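Local coordinates for protein putative tetrapyrrole (Corrin/porphyrin) methylase (Bacteroides fragilis, PDB 3FFY) that probably methylates the ribose 2'-hydroxyl of a cytidine in 16S rRNA with S-adenosylmethionine, this chain being the C-terminal part of the enzyme, at residues Val74-Glu77 with Glu83-Val86. Sequence-based numbering, arbitrary orientation.
Sequences VSRE and EETV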
ATOM      1  N   VAL A  74       7.301   1.354  -5.347  1.00 31.80           N
ATOM      2  CA  VAL A  74       6.823   1.727  -6.658  1.00 31.23           C
ATOM      3  C   VAL A  74       5.346   1.340  -6.731  1.00 30.95           C
ATOM      4  O   VAL A  74       4.954   0.197  -6.391  1.00 30.32           O
ATOM      5  CB  VAL A  74       7.691   1.109  -7.777  1.00 32.29           C
ATOM      6  CG1 VAL A  74       6.977   1.262  -9.149  1.00 29.80           C
ATOM      7  CG2 VAL A  74       9.140   1.724  -7.727  1.00 30.78           C
ATOM      8  N   SER A  75       4.535   2.322  -7.089  1.00 30.86           N
ATOM      9  CA  SER A  75       3.106   2.183  -7.029  1.00 32.09           C
ATOM     10  C   SER A  75       2.411   2.585  -8.322  1.00 33.18           C
ATOM     11  O   SER A  75       2.777   3.552  -9.036  1.00 31.20           O
ATOM     12  CB  SER A  75       2.495   3.029  -5.888  1.00 32.22           C
ATOM     13  OG  SER A  75       2.925   2.555  -4.636  1.00 34.99           O
ATOM     14  N   ARG A  76       1.330   1.870  -8.553  1.00 34.54           N
ATOM     15  CA  ARG A  76       0.477   2.161  -9.654  1.00 36.58           C
ATOM     16  C   ARG A  76      -0.928   2.339  -9.142  1.00 36.79           C
ATOM     17  O   ARG A  76      -1.445   1.539  -8.346  1.00 36.27           O
ATOM     18  CB  ARG A  76       0.580   1.009 -10.637  1.00 38.05           C
ATOM     19  CG  ARG A  76      -0.136   1.290 -11.920  1.00 42.55           C
ATOM     20  CD  ARG A  76      -0.100   0.099 -12.777  1.00 47.71           C
ATOM     21  NE  ARG A  76      -1.378   0.007 -13.455  1.00 54.97           N
ATOM     22  CZ  ARG A  76      -2.180  -1.051 -13.415  1.00 59.50           C
ATOM     23  NH1 ARG A  76      -1.827  -2.144 -12.735  1.00 61.88           N
ATOM     24  NH2 ARG A  76      -3.335  -1.023 -14.072  1.00 61.61           N
ATOM     25  N   GLU A  77      -1.537   3.433  -9.550  1.00 38.00           N
ATOM     26  CA  GLU A  77      -2.855   3.736  -9.088  1.00 40.17           C
ATOM     27  C   GLU A  77      -3.869   3.070 -10.024  1.00 40.58           C
ATOM     28  O   GLU A  77      -3.962   3.447 -11.181  1.00 42.55           O
ATOM     29  CB  GLU A  77      -3.060   5.235  -9.057  1.00 41.00           C
ATOM     30  CG  GLU A  77      -4.501   5.551  -8.775  1.00 43.75           C
ATOM     31  CD  GLU A  77      -4.832   7.028  -8.757  1.00 48.53           C
ATOM     32  OE1 GLU A  77      -5.999   7.329  -9.108  1.00 52.50           O
ATOM     33  OE2 GLU A  77      -3.963   7.871  -8.401  1.00 53.52           O
ATOM     34  N   GLU A  83      -4.810   0.465  -5.373  1.00 28.37           N
ATOM     35  CA  GLU A  83      -3.403   0.710  -5.675  1.00 29.96           C
ATOM     36  C   GLU A  83      -2.705  -0.627  -5.734  1.00 29.86           C
ATOM     37  O   GLU A  83      -3.124  -1.605  -5.144  1.00 29.46           O
ATOM     38  CB  GLU A  83      -2.809   1.616  -4.600  1.00 30.46           C
ATOM     39  CG  GLU A  83      -1.464   2.271  -4.938  1.00 35.63           C
ATOM     40  CD  GLU A  83      -1.504   3.715  -5.502  1.00 37.08           C
ATOM     41  OE1 GLU A  83      -0.395   4.279  -5.566  1.00 39.58           O
ATOM     42  OE2 GLU A  83      -2.573   4.297  -5.865  1.00 38.90           O
ATOM     43  N   GLU A  84      -1.633  -0.672  -6.480  1.00 30.74           N
ATOM     44  CA  GLU A  84      -0.799  -1.826  -6.579  1.00 32.65           C
ATOM     45  C   GLU A  84       0.615  -1.356  -6.252  1.00 31.90           C
ATOM     46  O   GLU A  84       1.055  -0.339  -6.789  1.00 32.36           O
ATOM     47  CB  GLU A  84      -0.861  -2.252  -8.005  1.00 34.57           C
ATOM     48  CG  GLU A  84      -0.689  -3.674  -8.212  1.00 41.79           C
ATOM     49  CD  GLU A  84      -0.621  -3.993  -9.685  1.00 49.07           C
ATOM     50  OE1 GLU A  84      -0.631  -3.015 -10.498  1.00 54.27           O
ATOM     51  OE2 GLU A  84      -0.575  -5.208 -10.016  1.00 56.15           O
ATOM     52  N   THR A  85       1.320  -2.060  -5.381  1.00 30.46           N
ATOM     53  CA  THR A  85       2.575  -1.559  -4.874  1.00 30.80           C
ATOM     54  C   THR A  85       3.631  -2.637  -4.758  1.00 30.59           C
ATOM     55  O   THR A  85       3.330  -3.787  -4.383  1.00 30.27           O
ATOM     56  CB  THR A  85       2.354  -0.858  -3.510  1.00 30.13           C
ATOM     57  OG1 THR A  85       1.513   0.261  -3.732  1.00 30.96           O
ATOM     58  CG2 THR A  85       3.647  -0.348  -2.886  1.00 32.02           C
ATOM     59  N   VAL A  86       4.863  -2.262  -5.137  1.00 30.38           N
ATOM     60  CA  VAL A  86       6.087  -3.096  -4.956  1.00 29.44           C
ATOM     61  C   VAL A  86       7.043  -2.331  -4.070  1.00 30.80           C
ATOM     62  O   VAL A  86       7.403  -1.179  -4.397  1.00 30.89           O
ATOM     63  CB  VAL A  86       6.754  -3.495  -6.282  1.00 28.68           C
ATOM     64  CG1 VAL A  86       7.965  -4.414  -6.010  1.00 26.23           C
ATOM     65  CG2 VAL A  86       5.681  -4.236  -7.244  1.00 27.30           C
TER
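Glu-84 O is gripped twice by strand 74-77: Arg-76 N donates a hydrogen bond of 2.8 Å to it, and Ser-75 CA adds a C-H...O contact. Arg-76 O is held likewise, by Glu-84 N and by Glu-83 CA. Two residues along, Val-74 and Val-86 form a second hydrogen-bonded pair, with Val-74 N 2.7 Å from Val-86 O, so this is the regular antiparallel ladder of a beta hairpin.

On the face carrying Ser-75 and Thr-85, a non-hydrogen-bonded pair, the two hydroxyls bond each other, OG to OG1 at 2.8 Å. Both oxygens stand anti to their own carbonyl carbons, which turns them together across the ladder. Small hydroxyl side chains suit this pair, which lies under helix 6-12, Ser-75 on Ala-9 and Thr-85 on Ala-12. Glu-83 bends at chi2 (96°) and reaches over to the partner strand, its OE1 3.2 Å from Ser-75 CB and its OE2 3.4 Å from Glu-77 CB. The chain of Glu-77 is extended beyond CG. Its OE2 accepts a hydrogen bond from Asn-2 ND2 and lies 4.6 Å from Glu-83 OE2; the bond probably eases the repulsion of the two like charges.

The other face bears Arg-76 and Glu-84 side by side. Glu-84 OE1 meets the guanidinium edge at NH1, 2.7 Å away, in a salt bridge whose hydrogen bond is weak (126° at the hydrogen), the two planes being turned 66° apart. Farther along, Val-74 and Val-86 give helix 90-99 a branched apolar surface at Leu-93.

Strand 83-86 also pairs antiparallel with a strand of the second subunit, and His-82 NE2 of that subunit makes a weak hydrogen bond to Glu-84 OE2. Because Glu-84 packs on Glu-84 of the second subunit, its salt bridge to Arg-76 probably offsets part of the negative charge gathered there.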